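Local structure of Ral guanine nucleotide dissociation stimulator-like 2 (Mus musculus, 4JGW) at residues A[81-86]-A[130-135]; A[113-118]-A[146-151]; A[213-218]-A[434-439]; A[225-230]-A[396-401]. The protein probably acts, through the REM and CDC25-homology domains held here, as a guanine nucleotide exchange factor, and associates with GTP-bound Rap1A and H-Ras in vitro. All coordinates share one frame; numbering follows the deposited sequence.

Contact 1. Residues A[81-86]-A[130-135]; sequences ATHRAF and PEDFGS
Arg84 and Asp132 form a salt bridge with their guanidinium and carboxylate planes nearly parallel, 5° apart, but slipped, so that only Asp132 OD1 lies over the guanidinium face, near its rim. This is a charge contact within the REM domain, the N-terminal helical module of the exchange factor. Arg84 NE is 3.5 Å from Asp132 OD1, and no N-H points at that oxygen. NE is hydrogen-bonded instead to Thr89 OG1. The Arg84 chain is extended from CG to NE, which carries the guanidinium over to Asp132. Its NH2 ends 3.1 Å from Asp132 O.

His83 meets the other carboxylate oxygen edge-on. Its first torsion sets CG between the backbone N and the carbonyl carbon (chi1 78°), and the ring then runs beneath Arg84 CG. Both ring nitrogens have partners outside the two segments: ND1 has Leu80 O and NE2 has Thr89 OG1. The contact joins the 81-86 segment, which continues from helix 75-82, to the loop between helices 108-128 and 138-151. Asp132 OD2 is hydrogen-bonded to Trp125 NE1 and also lies in the imidazole plane, 3.1 Å from His83 CE1.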
loop_
_atom_site.group_PDB
_atom_site.type_symbol
_atom_site.label_atom_id
_atom_site.label_comp_id
_atom_site.label_asym_id
_atom_site.label_seq_id
_atom_site.Cartn_x
_atom_site.Cartn_y
_atom_site.Cartn_z
ATOM N N ALA A 81 -10.894 0.300 6.856
ATOM C CA ALA A 81 -9.834 0.134 5.862
ATOM C C ALA A 81 -10.024 -1.089 4.961
ATOM O O ALA A 81 -9.654 -1.055 3.789
ATOM C CB ALA A 81 -8.471 0.087 6.537
ATOM N N THR A 82 -10.601 -2.158 5.508
ATOM C CA THR A 82 -10.702 -3.435 4.794
ATOM C C THR A 82 -12.097 -3.770 4.244
ATOM O O THR A 82 -12.257 -4.776 3.555
ATOM C CB THR A 82 -10.226 -4.625 5.669
ATOM O OG1 THR A 82 -11.083 -4.763 6.810
ATOM C CG2 THR A 82 -8.783 -4.434 6.129
ATOM N N HIS A 83 -13.095 -2.935 4.538
ATOM C CA HIS A 83 -14.497 -3.273 4.244
ATOM C C HIS A 83 -14.804 -3.597 2.776
ATOM O O HIS A 83 -15.670 -4.424 2.491
ATOM C CB HIS A 83 -15.464 -2.211 4.786
ATOM C CG HIS A 83 -15.544 -0.969 3.954
ATOM N ND1 HIS A 83 -14.615 0.046 4.036
ATOM C CD2 HIS A 83 -16.456 -0.570 3.035
ATOM C CE1 HIS A 83 -14.945 1.011 3.197
ATOM N NE2 HIS A 83 -16.059 0.663 2.579
ATOM N N ARG A 84 -14.081 -2.960 1.858
ATOM C CA ARG A 84 -14.309 -3.157 0.426
ATOM C C ARG A 84 -13.895 -4.545 -0.061
ATOM O O ARG A 84 -14.182 -4.915 -1.199
ATOM C CB ARG A 84 -13.611 -2.068 -0.392
ATOM C CG ARG A 84 -14.246 -0.703 -0.248
ATOM C CD ARG A 84 -13.797 0.235 -1.350
ATOM N NE ARG A 84 -14.735 1.344 -1.500
ATOM C CZ ARG A 84 -14.845 2.101 -2.585
ATOM N NH1 ARG A 84 -14.074 1.878 -3.644
ATOM N NH2 ARG A 84 -15.739 3.081 -2.614
ATOM N N ALA A 85 -13.227 -5.306 0.805
ATOM C CA ALA A 85 -12.825 -6.673 0.483
ATOM C C ALA A 85 -13.967 -7.678 0.650
ATOM O O ALA A 85 -13.968 -8.727 -0.000
ATOM C CB ALA A 85 -11.622 -7.087 1.321
ATOM N N PHE A 86 -14.932 -7.359 1.514
ATOM C CA PHE A 86 -16.041 -8.279 1.816
ATOM C C PHE A 86 -17.439 -7.660 1.693
ATOM O O PHE A 86 -18.433 -8.382 1.593
ATOM C CB PHE A 86 -15.857 -8.943 3.193
ATOM C CG PHE A 86 -15.696 -7.971 4.336
ATOM C CD1 PHE A 86 -16.802 -7.523 5.049
ATOM C CD2 PHE A 86 -14.431 -7.518 4.710
ATOM C CE1 PHE A 86 -16.654 -6.628 6.110
ATOM C CE2 PHE A 86 -14.275 -6.626 5.769
ATOM C CZ PHE A 86 -15.386 -6.183 6.469
ATOM N N PRO A 130 -11.235 9.332 1.854
ATOM C CA PRO A 130 -12.180 10.205 1.146
ATOM C C PRO A 130 -12.642 9.644 -0.202
ATOM O O PRO A 130 -13.761 9.930 -0.631
ATOM C CB PRO A 130 -11.386 11.504 0.949
ATOM C CG PRO A 130 -9.956 11.106 1.048
ATOM C CD PRO A 130 -9.914 9.970 2.018
ATOM N N GLU A 131 -11.792 8.838 -0.839
ATOM C CA GLU A 131 -12.073 8.258 -2.156
ATOM C C GLU A 131 -13.210 7.231 -2.139
ATOM O O GLU A 131 -13.760 6.890 -3.191
ATOM C CB GLU A 131 -10.806 7.634 -2.759
ATOM C CG GLU A 131 -9.671 8.625 -3.053
ATOM C CD GLU A 131 -8.752 8.877 -1.857
ATOM O OE1 GLU A 131 -8.948 8.252 -0.787
ATOM O OE2 GLU A 131 -7.825 9.705 -1.993
ATOM N N ASP A 132 -13.554 6.743 -0.946
ATOM C CA ASP A 132 -14.663 5.801 -0.773
ATOM C C ASP A 132 -16.015 6.434 -1.090
ATOM O O ASP A 132 -16.929 5.755 -1.556
ATOM C CB ASP A 132 -14.686 5.244 0.658
ATOM C CG ASP A 132 -13.640 4.165 0.897
ATOM O OD1 ASP A 132 -12.808 3.902 0.004
ATOM O OD2 ASP A 132 -13.651 3.574 1.996
ATOM N N PHE A 133 -16.127 7.736 -0.839
ATOM C CA PHE A 133 -17.389 8.460 -0.978
ATOM C C PHE A 133 -17.501 9.192 -2.316
ATOM O O PHE A 133 -16.602 9.942 -2.709
ATOM C CB PHE A 133 -17.567 9.445 0.182
ATOM C CG PHE A 133 -17.549 8.796 1.538
ATOM C CD1 PHE A 133 -16.361 8.682 2.254
ATOM C CD2 PHE A 133 -18.720 8.295 2.099
ATOM C CE1 PHE A 133 -16.340 8.078 3.510
ATOM C CE2 PHE A 133 -18.708 7.690 3.354
ATOM C CZ PHE A 133 -17.515 7.584 4.060
ATOM N N GLY A 134 -18.615 8.964 -3.005
ATOM C CA GLY A 134 -18.885 9.610 -4.284
ATOM C C GLY A 134 -20.369 9.749 -4.559
ATOM O O GLY A 134 -21.141 10.124 -3.673
ATOM N N SER A 135 -20.761 9.443 -5.793
ATOM C CA SER A 135 -22.152 9.545 -6.228
ATOM C C SER A 135 -22.982 8.350 -5.766
ATOM O O SER A 135 -24.199 8.459 -5.603
ATOM C CB SER A 135 -22.219 9.675 -7.754
ATOM O OG SER A 135 -23.556 9.604 -8.220
#

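Contact 2. Residues A[113-118]-A[146-151]; sequences RTTGVA and SFLLRT
Thr115 presses both branches of its side chain against the rim of the Phe147 ring. OG1 lies near the ring plane, 3.5 Å from Phe147 CZ. The methyl CG2 takes the next position along the rim, 3.7 Å from Phe147 CE2. The two side chains come from opposite directions, and the ring offers its edge to the threonine. Phe147 has CG anti to the backbone N (chi1 156°), and this sends the ring across to helix 108-128.

The hydroxyl of Thr115 is not left to the ring. It is hydrogen-bonded to Leu111 O, one turn earlier in its own helix. This satisfies a buried polar atom and fixes the rotation of the side chain. With OG1 held beside the backbone N, CG2 is turned to helix 138-151. There it also meets Leu148, with Thr115 CG2 and Leu148 CD2 3.8 Å apart. These two side chains slide past each other rather than meeting end to end.

Phe147 also supplies a backbone acceptor. Its O takes the Thr151 OG1 hydroxyl at 2.8 Å and the Thr151 N amide at 3.1 Å. The Thr151 hydroxyl is thus folded back onto its own helix.

Leu100 of helix 89-101 packs on both Thr115 and Phe147, and Ile119 packs on Leu148. Helices 108-128 and 138-151 run in opposite directions here. This antiparallel helix pair, with Leu100 of helix 89-101 packed against it, is part of the helical bundle of the REM domain.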
loop_
_atom_site.group_PDB
_atom_site.type_symbol
_atom_site.label_atom_id
_atom_site.label_comp_id
_atom_site.label_asym_id
_atom_site.label_seq_id
_atom_site.Cartn_x
_atom_site.Cartn_y
_atom_site.Cartn_z
ATOM N N ARG A 113 -25.832 9.423 22.245
ATOM C CA ARG A 113 -24.557 8.730 22.422
ATOM C C ARG A 113 -24.134 7.999 21.146
ATOM O O ARG A 113 -23.043 8.235 20.625
ATOM C CB ARG A 113 -24.658 7.746 23.592
ATOM C CG ARG A 113 -23.359 7.040 23.966
ATOM C CD ARG A 113 -23.632 5.682 24.613
ATOM N NE ARG A 113 -24.408 5.788 25.849
ATOM C CZ ARG A 113 -25.161 4.812 26.356
ATOM N NH1 ARG A 113 -25.262 3.642 25.736
ATOM N NH2 ARG A 113 -25.825 5.012 27.486
ATOM N N THR A 114 -25.011 7.127 20.648
ATOM C CA THR A 114 -24.741 6.322 19.455
ATOM C C THR A 114 -24.615 7.188 18.199
ATOM O O THR A 114 -23.761 6.928 17.345
ATOM C CB THR A 114 -25.820 5.238 19.252
ATOM O OG1 THR A 114 -25.924 4.447 20.440
ATOM C CG2 THR A 114 -25.477 4.324 18.073
ATOM N N THR A 115 -25.461 8.211 18.097
ATOM C CA THR A 115 -25.372 9.181 17.006
ATOM C C THR A 115 -24.009 9.878 17.039
ATOM O O THR A 115 -23.401 10.105 15.993
ATOM C CB THR A 115 -26.519 10.215 17.056
ATOM O OG1 THR A 115 -27.774 9.527 17.110
ATOM C CG2 THR A 115 -26.505 11.109 15.823
ATOM N N GLY A 116 -23.532 10.184 18.246
ATOM C CA GLY A 116 -22.201 10.754 18.447
ATOM C C GLY A 116 -21.087 9.830 17.988
ATOM O O GLY A 116 -20.109 10.278 17.385
ATOM N N VAL A 117 -21.234 8.538 18.273
ATOM C CA VAL A 117 -20.276 7.533 17.815
ATOM C C VAL A 117 -20.314 7.431 16.286
ATOM O O VAL A 117 -19.268 7.351 15.643
ATOM C CB VAL A 117 -20.518 6.146 18.468
ATOM C CG1 VAL A 117 -19.451 5.146 18.038
ATOM C CG2 VAL A 117 -20.526 6.264 19.985
ATOM N N ALA A 118 -21.519 7.457 15.719
ATOM C CA ALA A 118 -21.703 7.393 14.269
ATOM C C ALA A 118 -21.062 8.586 13.555
ATOM O O ALA A 118 -20.363 8.408 12.557
ATOM C CB ALA A 118 -23.184 7.274 13.915
ATOM N N SER A 146 -31.456 13.250 6.971
ATOM C CA SER A 146 -32.876 13.285 7.318
ATOM C C SER A 146 -33.094 12.724 8.721
ATOM O O SER A 146 -34.008 13.148 9.424
ATOM C CB SER A 146 -33.721 12.517 6.299
ATOM O OG SER A 146 -33.455 11.125 6.352
ATOM N N PHE A 147 -32.249 11.771 9.114
ATOM C CA PHE A 147 -32.279 11.193 10.458
ATOM C C PHE A 147 -31.858 12.210 11.517
ATOM O O PHE A 147 -32.433 12.254 12.608
ATOM C CB PHE A 147 -31.391 9.940 10.525
ATOM C CG PHE A 147 -30.903 9.606 11.910
ATOM C CD1 PHE A 147 -31.701 8.881 12.791
ATOM C CD2 PHE A 147 -29.643 10.018 12.337
ATOM C CE1 PHE A 147 -31.253 8.576 14.074
ATOM C CE2 PHE A 147 -29.188 9.719 13.618
ATOM C CZ PHE A 147 -29.994 8.996 14.487
ATOM N N LEU A 148 -30.853 13.018 11.185
ATOM C CA LEU A 148 -30.291 14.011 12.104
ATOM C C LEU A 148 -31.248 15.171 12.376
ATOM O O LEU A 148 -31.376 15.620 13.518
ATOM C CB LEU A 148 -28.950 14.537 11.573
ATOM C CG LEU A 148 -27.768 13.561 11.556
ATOM C CD1 LEU A 148 -26.736 13.978 10.524
ATOM C CD2 LEU A 148 -27.129 13.435 12.936
ATOM N N LEU A 149 -31.911 15.648 11.324
ATOM C CA LEU A 149 -32.890 16.732 11.433
ATOM C C LEU A 149 -34.177 16.265 12.109
ATOM O O LEU A 149 -34.834 17.038 12.806
ATOM C CB LEU A 149 -33.201 17.320 10.050
ATOM C CG LEU A 149 -32.372 18.498 9.517
ATOM C CD1 LEU A 149 -30.908 18.136 9.275
ATOM C CD2 LEU A 149 -32.999 19.034 8.237
ATOM N N ARG A 150 -34.518 14.996 11.896
ATOM C CA ARG A 150 -35.706 14.372 12.477
ATOM C C ARG A 150 -35.563 14.186 13.988
ATOM O O ARG A 150 -36.543 14.299 14.728
ATOM C CB ARG A 150 -35.944 13.020 11.808
ATOM C CG ARG A 150 -37.385 12.551 11.757
ATOM C CD ARG A 150 -37.574 11.573 10.602
ATOM N NE ARG A 150 -36.632 10.453 10.667
ATOM C CZ ARG A 150 -36.071 9.872 9.608
ATOM N NH1 ARG A 150 -36.336 10.301 8.379
ATOM N NH2 ARG A 150 -35.228 8.862 9.779
ATOM N N THR A 151 -34.342 13.898 14.434
ATOM C CA THR A 151 -34.050 13.712 15.856
ATOM C C THR A 151 -33.638 15.016 16.542
ATOM O O THR A 151 -33.611 15.098 17.772
ATOM C CB THR A 151 -32.956 12.636 16.087
ATOM O OG1 THR A 151 -31.811 12.926 15.276
ATOM C CG2 THR A 151 -33.480 11.247 15.743
#

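Contact 3. Residues A[213-218]-A[434-439]; sequences LDAELF and KECRGY
Cys436 and Phe218 both turn their side chains anti to the backbone N, with chi1 at -177° and 177°. These torsions bring the sulfur and the ring together between helices 203-219 and 416-436. Cys436 SG is 5.2 Å from the centre of the Phe218 ring and 90° off its normal. It is a sulfur-aromatic contact made at the ring edge, with SG 3.8 Å from Phe218 CD2. Cys436 CB touches the same edge, also in the ring plane.

On the 213-218 helix the sulfur has a second neighbour. Ala215 CB is 3.6 Å from Cys436 SG. The small methyl lets the two backbones come close, and the CA atoms of Ala215 and Cys436 are 6.5 Å apart.

Beyond Cys436 the chain folds through a type I turn that ends at Tyr439. The turn brings the tyrosine back beside Ala215. Its ring meets the methyl obliquely, with Tyr439 CD1 4.0 Å from Ala215 CB. The phenol end goes elsewhere, and Tyr439 OH is hydrogen-bonded to Leu304 O.

The contact is buried and apolar, within the CDC25-homology domain. A polar link lies beside it, from Gln433 NE2, of the residue just before the 434-439 segment, to Phe218 O. Asp214, just before Ala215, is hydrogen-bonded through OD2 to Asn306 ND2 and Ser309 OG. Leu213 and Leu217 pack on helix 244-264, and Leu213 also touches helix 445-453. Helix 203-219 thus lies between these helices and the 434-439 segment.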
loop_
_atom_site.group_PDB
_atom_site.type_symbol
_atom_site.label_atom_id
_atom_site.label_comp_id
_atom_site.label_asym_id
_atom_site.label_seq_id
_atom_site.Cartn_x
_atom_site.Cartn_y
_atom_site.Cartn_z
ATOM N N LEU A 213 9.187 10.521 -8.864
ATOM C CA LEU A 213 8.071 9.854 -9.529
ATOM C C LEU A 213 7.517 8.702 -8.686
ATOM O O LEU A 213 6.299 8.558 -8.555
ATOM C CB LEU A 213 8.484 9.356 -10.919
ATOM C CG LEU A 213 8.822 10.393 -11.998
ATOM C CD1 LEU A 213 9.622 9.748 -13.119
ATOM C CD2 LEU A 213 7.572 11.072 -12.552
ATOM N N ASP A 214 8.414 7.896 -8.118
ATOM C CA ASP A 214 8.031 6.776 -7.258
ATOM C C ASP A 214 7.330 7.234 -5.980
ATOM O O ASP A 214 6.346 6.618 -5.557
ATOM C CB ASP A 214 9.251 5.924 -6.890
ATOM C CG ASP A 214 9.803 5.141 -8.066
ATOM O OD1 ASP A 214 9.027 4.760 -8.970
ATOM O OD2 ASP A 214 11.028 4.902 -8.081
ATOM N N ALA A 215 7.840 8.310 -5.378
ATOM C CA ALA A 215 7.313 8.828 -4.112
ATOM C C ALA A 215 5.872 9.311 -4.227
ATOM O O ALA A 215 5.031 8.939 -3.407
ATOM C CB ALA A 215 8.208 9.938 -3.556
ATOM N N GLU A 216 5.586 10.127 -5.243
ATOM C CA GLU A 216 4.240 10.679 -5.410
ATOM C C GLU A 216 3.200 9.603 -5.726
ATOM O O GLU A 216 2.048 9.714 -5.304
ATOM C CB GLU A 216 4.199 11.845 -6.416
ATOM C CG GLU A 216 4.486 11.496 -7.871
ATOM C CD GLU A 216 4.280 12.675 -8.825
ATOM O OE1 GLU A 216 3.812 13.750 -8.378
ATOM O OE2 GLU A 216 4.588 12.523 -10.028
ATOM N N LEU A 217 3.618 8.562 -6.447
ATOM C CA LEU A 217 2.767 7.396 -6.685
ATOM C C LEU A 217 2.521 6.613 -5.395
ATOM O O LEU A 217 1.404 6.158 -5.143
ATOM C CB LEU A 217 3.369 6.478 -7.754
ATOM C CG LEU A 217 3.306 6.964 -9.205
ATOM C CD1 LEU A 217 4.226 6.134 -10.067
ATOM C CD2 LEU A 217 1.884 6.941 -9.760
ATOM N N PHE A 218 3.563 6.467 -4.581
ATOM C CA PHE A 218 3.439 5.769 -3.306
ATOM C C PHE A 218 2.572 6.554 -2.319
ATOM O O PHE A 218 1.863 5.958 -1.506
ATOM C CB PHE A 218 4.815 5.454 -2.707
ATOM C CG PHE A 218 4.750 4.791 -1.354
ATOM C CD1 PHE A 218 4.104 3.566 -1.190
ATOM C CD2 PHE A 218 5.331 5.395 -0.245
ATOM C CE1 PHE A 218 4.037 2.960 0.058
ATOM C CE2 PHE A 218 5.272 4.792 1.007
ATOM C CZ PHE A 218 4.621 3.574 1.159
ATOM N N LYS A 434 3.952 8.272 5.566
ATOM C CA LYS A 434 4.271 9.504 6.293
ATOM C C LYS A 434 5.781 9.781 6.309
ATOM O O LYS A 434 6.202 10.939 6.330
ATOM C CB LYS A 434 3.654 9.516 7.707
ATOM C CG LYS A 434 4.634 9.445 8.881
ATOM C CD LYS A 434 4.894 8.015 9.310
ATOM C CE LYS A 434 6.206 7.890 10.062
ATOM N NZ LYS A 434 6.630 6.466 10.168
ATOM N N GLU A 435 6.583 8.717 6.286
ATOM C CA GLU A 435 8.034 8.849 6.192
ATOM C C GLU A 435 8.442 9.298 4.786
ATOM O O GLU A 435 9.397 10.061 4.628
ATOM C CB GLU A 435 8.728 7.540 6.565
ATOM C CG GLU A 435 10.163 7.725 7.054
ATOM C CD GLU A 435 10.929 6.417 7.184
ATOM O OE1 GLU A 435 10.315 5.385 7.539
ATOM O OE2 GLU A 435 12.154 6.426 6.937
ATOM N N CYS A 436 7.704 8.827 3.780
ATOM C CA CYS A 436 7.899 9.228 2.384
ATOM C C CYS A 436 7.677 10.729 2.171
ATOM O O CYS A 436 8.316 11.339 1.309
ATOM C CB CYS A 436 6.973 8.427 1.465
ATOM S SG CYS A 436 7.180 8.758 -0.301
ATOM N N ARG A 437 6.776 11.311 2.963
ATOM C CA ARG A 437 6.499 12.753 2.930
ATOM C C ARG A 437 7.729 13.593 3.286
ATOM O O ARG A 437 7.812 14.767 2.920
ATOM C CB ARG A 437 5.327 13.102 3.857
ATOM C CG ARG A 437 3.998 12.503 3.419
ATOM C CD ARG A 437 2.825 12.996 4.250
ATOM N NE ARG A 437 1.561 12.458 3.744
ATOM C CZ ARG A 437 0.934 11.393 4.241
ATOM N NH1 ARG A 437 1.432 10.736 5.281
ATOM N NH2 ARG A 437 -0.206 10.986 3.701
ATOM N N GLY A 438 8.682 12.972 3.983
ATOM C CA GLY A 438 9.939 13.613 4.376
ATOM C C GLY A 438 10.878 14.007 3.244
ATOM O O GLY A 438 11.780 14.823 3.449
ATOM N N TYR A 439 10.678 13.432 2.056
ATOM C CA TYR A 439 11.471 13.792 0.872
ATOM C C TYR A 439 11.353 15.274 0.527
ATOM O O TYR A 439 10.278 15.870 0.650
ATOM C CB TYR A 439 11.055 12.974 -0.356
ATOM C CG TYR A 439 11.630 11.575 -0.444
ATOM C CD1 TYR A 439 10.791 10.473 -0.583
ATOM C CD2 TYR A 439 13.010 11.352 -0.409
ATOM C CE1 TYR A 439 11.300 9.186 -0.677
ATOM C CE2 TYR A 439 13.533 10.062 -0.499
ATOM C CZ TYR A 439 12.668 8.983 -0.631
ATOM O OH TYR A 439 13.158 7.702 -0.724
#

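Contact 4. Residues A[225-230]-A[396-401]; sequences QCLGGL and KDLVML
A single water bridges Gly228 N and Leu398 O. It accepts from Gly228 N at 3.0 Å and donates to Leu398 O at 2.7 Å. This links the loop 225-230 to helix 392-404 through backbone atoms alone. Gly228 has no side chain and lies directly on the helix, with Gly228 CA 3.7 Å from Leu398 O. The CA atoms of Gly228 and Val399 are only 4.6 Å apart.

Leu398 does most of the apolar work. Its CG is anti to the carbonyl carbon (chi1 -77°), and its two methyls go to different partners. CD1 reaches the Cys226 backbone, 3.4 Å from Cys226 O, and also Cys226 CB at 3.7 Å. CD2 meets Leu227 CD2 at 3.9 Å, where the two leucine chains cross obliquely. Three successive loop residues, Cys226 to Gly228, thus lie against Leu398.

The contact lies in the CDC25-homology domain. Helices 392-404 and 416-436 are consistent with the helical hairpin of this family. Leu227 and Leu401 both touch Glu422 of helix 416-436, Leu401 packs on Ile425, and Cys226 rests on Val246 of helix 244-264.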
loop_
_atom_site.group_PDB
_atom_site.type_symbol
_atom_site.label_atom_id
_atom_site.label_comp_id
_atom_site.label_asym_id
_atom_site.label_seq_id
_atom_site.Cartn_x
_atom_site.Cartn_y
_atom_site.Cartn_z
ATOM N N GLN A 225 -6.415 -1.115 -1.716
ATOM C CA GLN A 225 -6.326 -1.672 -3.068
ATOM C C GLN A 225 -5.231 -2.742 -3.183
ATOM O O GLN A 225 -5.194 -3.493 -4.158
ATOM C CB GLN A 225 -6.135 -0.560 -4.104
ATOM C CG GLN A 225 -7.364 0.332 -4.289
ATOM C CD GLN A 225 -7.129 1.483 -5.255
ATOM O OE1 GLN A 225 -6.071 1.589 -5.875
ATOM N NE2 GLN A 225 -8.126 2.348 -5.392
ATOM N N CYS A 226 -4.357 -2.810 -2.178
ATOM C CA CYS A 226 -3.314 -3.837 -2.104
ATOM C C CYS A 226 -3.825 -5.186 -1.588
ATOM O O CYS A 226 -3.129 -6.197 -1.705
ATOM C CB CYS A 226 -2.153 -3.372 -1.217
ATOM S SG CYS A 226 -1.262 -1.919 -1.791
ATOM N N LEU A 227 -5.028 -5.197 -1.014
ATOM C CA LEU A 227 -5.587 -6.400 -0.385
ATOM C C LEU A 227 -5.799 -7.544 -1.373
ATOM O O LEU A 227 -6.207 -7.321 -2.518
ATOM C CB LEU A 227 -6.903 -6.083 0.342
ATOM C CG LEU A 227 -6.877 -5.118 1.536
ATOM C CD1 LEU A 227 -8.294 -4.779 1.978
ATOM C CD2 LEU A 227 -6.060 -5.661 2.705
ATOM N N GLY A 228 -5.518 -8.762 -0.914
ATOM C CA GLY A 228 -5.642 -9.970 -1.732
ATOM C C GLY A 228 -7.003 -10.140 -2.383
ATOM O O GLY A 228 -7.096 -10.593 -3.526
ATOM N N GLY A 229 -8.053 -9.763 -1.655
ATOM C CA GLY A 229 -9.430 -9.855 -2.144
ATOM C C GLY A 229 -9.785 -8.862 -3.239
ATOM O O GLY A 229 -10.748 -9.072 -3.982
ATOM N N LEU A 230 -9.014 -7.782 -3.337
ATOM C CA LEU A 230 -9.234 -6.769 -4.369
ATOM C C LEU A 230 -8.212 -6.862 -5.503
ATOM O O LEU A 230 -8.587 -6.915 -6.678
ATOM C CB LEU A 230 -9.259 -5.360 -3.760
ATOM C CG LEU A 230 -10.513 -4.968 -2.965
ATOM C CD1 LEU A 230 -10.254 -3.733 -2.120
ATOM C CD2 LEU A 230 -11.716 -4.744 -3.884
ATOM N N LYS A 396 2.596 -9.419 -2.206
ATOM C CA LYS A 396 2.797 -10.855 -2.023
ATOM C C LYS A 396 2.322 -11.330 -0.647
ATOM O O LYS A 396 1.607 -12.331 -0.546
ATOM C CB LYS A 396 4.268 -11.234 -2.229
ATOM C CG LYS A 396 4.453 -12.629 -2.805
ATOM C CD LYS A 396 5.569 -13.398 -2.113
ATOM C CE LYS A 396 5.612 -14.842 -2.611
ATOM N NZ LYS A 396 6.237 -15.767 -1.629
ATOM N N ASP A 397 2.720 -10.613 0.404
ATOM C CA ASP A 397 2.293 -10.932 1.769
ATOM C C ASP A 397 0.772 -10.925 1.902
ATOM O O ASP A 397 0.198 -11.783 2.579
ATOM C CB ASP A 397 2.914 -9.963 2.781
ATOM C CG ASP A 397 4.418 -10.131 2.911
ATOM O OD1 ASP A 397 4.927 -11.250 2.682
ATOM O OD2 ASP A 397 5.093 -9.137 3.247
ATOM N N LEU A 398 0.131 -9.962 1.242
ATOM C CA LEU A 398 -1.323 -9.840 1.261
ATOM C C LEU A 398 -2.027 -10.923 0.443
ATOM O O LEU A 398 -3.169 -11.280 0.738
ATOM C CB LEU A 398 -1.760 -8.437 0.828
ATOM C CG LEU A 398 -1.586 -7.362 1.912
ATOM C CD1 LEU A 398 -1.559 -5.966 1.309
ATOM C CD2 LEU A 398 -2.666 -7.463 2.988
ATOM N N VAL A 399 -1.342 -11.442 -0.575
ATOM C CA VAL A 399 -1.840 -12.595 -1.330
ATOM C C VAL A 399 -1.699 -13.879 -0.500
ATOM O O VAL A 399 -2.628 -14.690 -0.460
ATOM C CB VAL A 399 -1.169 -12.723 -2.733
ATOM C CG1 VAL A 399 -1.434 -14.087 -3.353
ATOM C CG2 VAL A 399 -1.674 -11.635 -3.670
ATOM N N MET A 400 -0.552 -14.046 0.169
ATOM C CA MET A 400 -0.330 -15.173 1.091
ATOM C C MET A 400 -1.415 -15.225 2.158
ATOM O O MET A 400 -2.004 -16.278 2.405
ATOM C CB MET A 400 1.029 -15.081 1.800
ATOM C CG MET A 400 2.287 -15.279 0.958
ATOM S SD MET A 400 2.198 -16.522 -0.344
ATOM C CE MET A 400 2.046 -15.419 -1.747
ATOM N N LEU A 401 -1.665 -14.077 2.785
ATOM C CA LEU A 401 -2.624 -13.962 3.881
ATOM C C LEU A 401 -4.053 -14.258 3.426
ATOM O O LEU A 401 -4.807 -14.929 4.133
ATOM C CB LEU A 401 -2.533 -12.567 4.511
ATOM C CG LEU A 401 -3.358 -12.227 5.754
ATOM C CD1 LEU A 401 -2.998 -13.118 6.945
ATOM C CD2 LEU A 401 -3.149 -10.763 6.099
HETATM O O HOH W 1 -5.020 -9.706 1.916
#

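How the contacts relate
From the N terminus, contact 1 opens at 81-86 and contact 2 at 113-118. Contact 1 closes at 130-135, before contact 2 closes at 146-151, so the two cross. Within the REM domain, contact 1 ties the 81-86 segment to a loop and contact 2 joins helices 108-128 and 138-151. In the CDC25-homology domain, contact 3 joins helix 203-219 to the 434-439 segment. Contact 4, nested inside that long loop, joins loop 225-230 to helix 392-404. Contacts 1 and 4 touch across the two domains: Thr82 and Ala85 pack on Leu227, and Arg84 O on Leu230. Contact 2 lies far off, with its centre about 38 Å from that of contact 3.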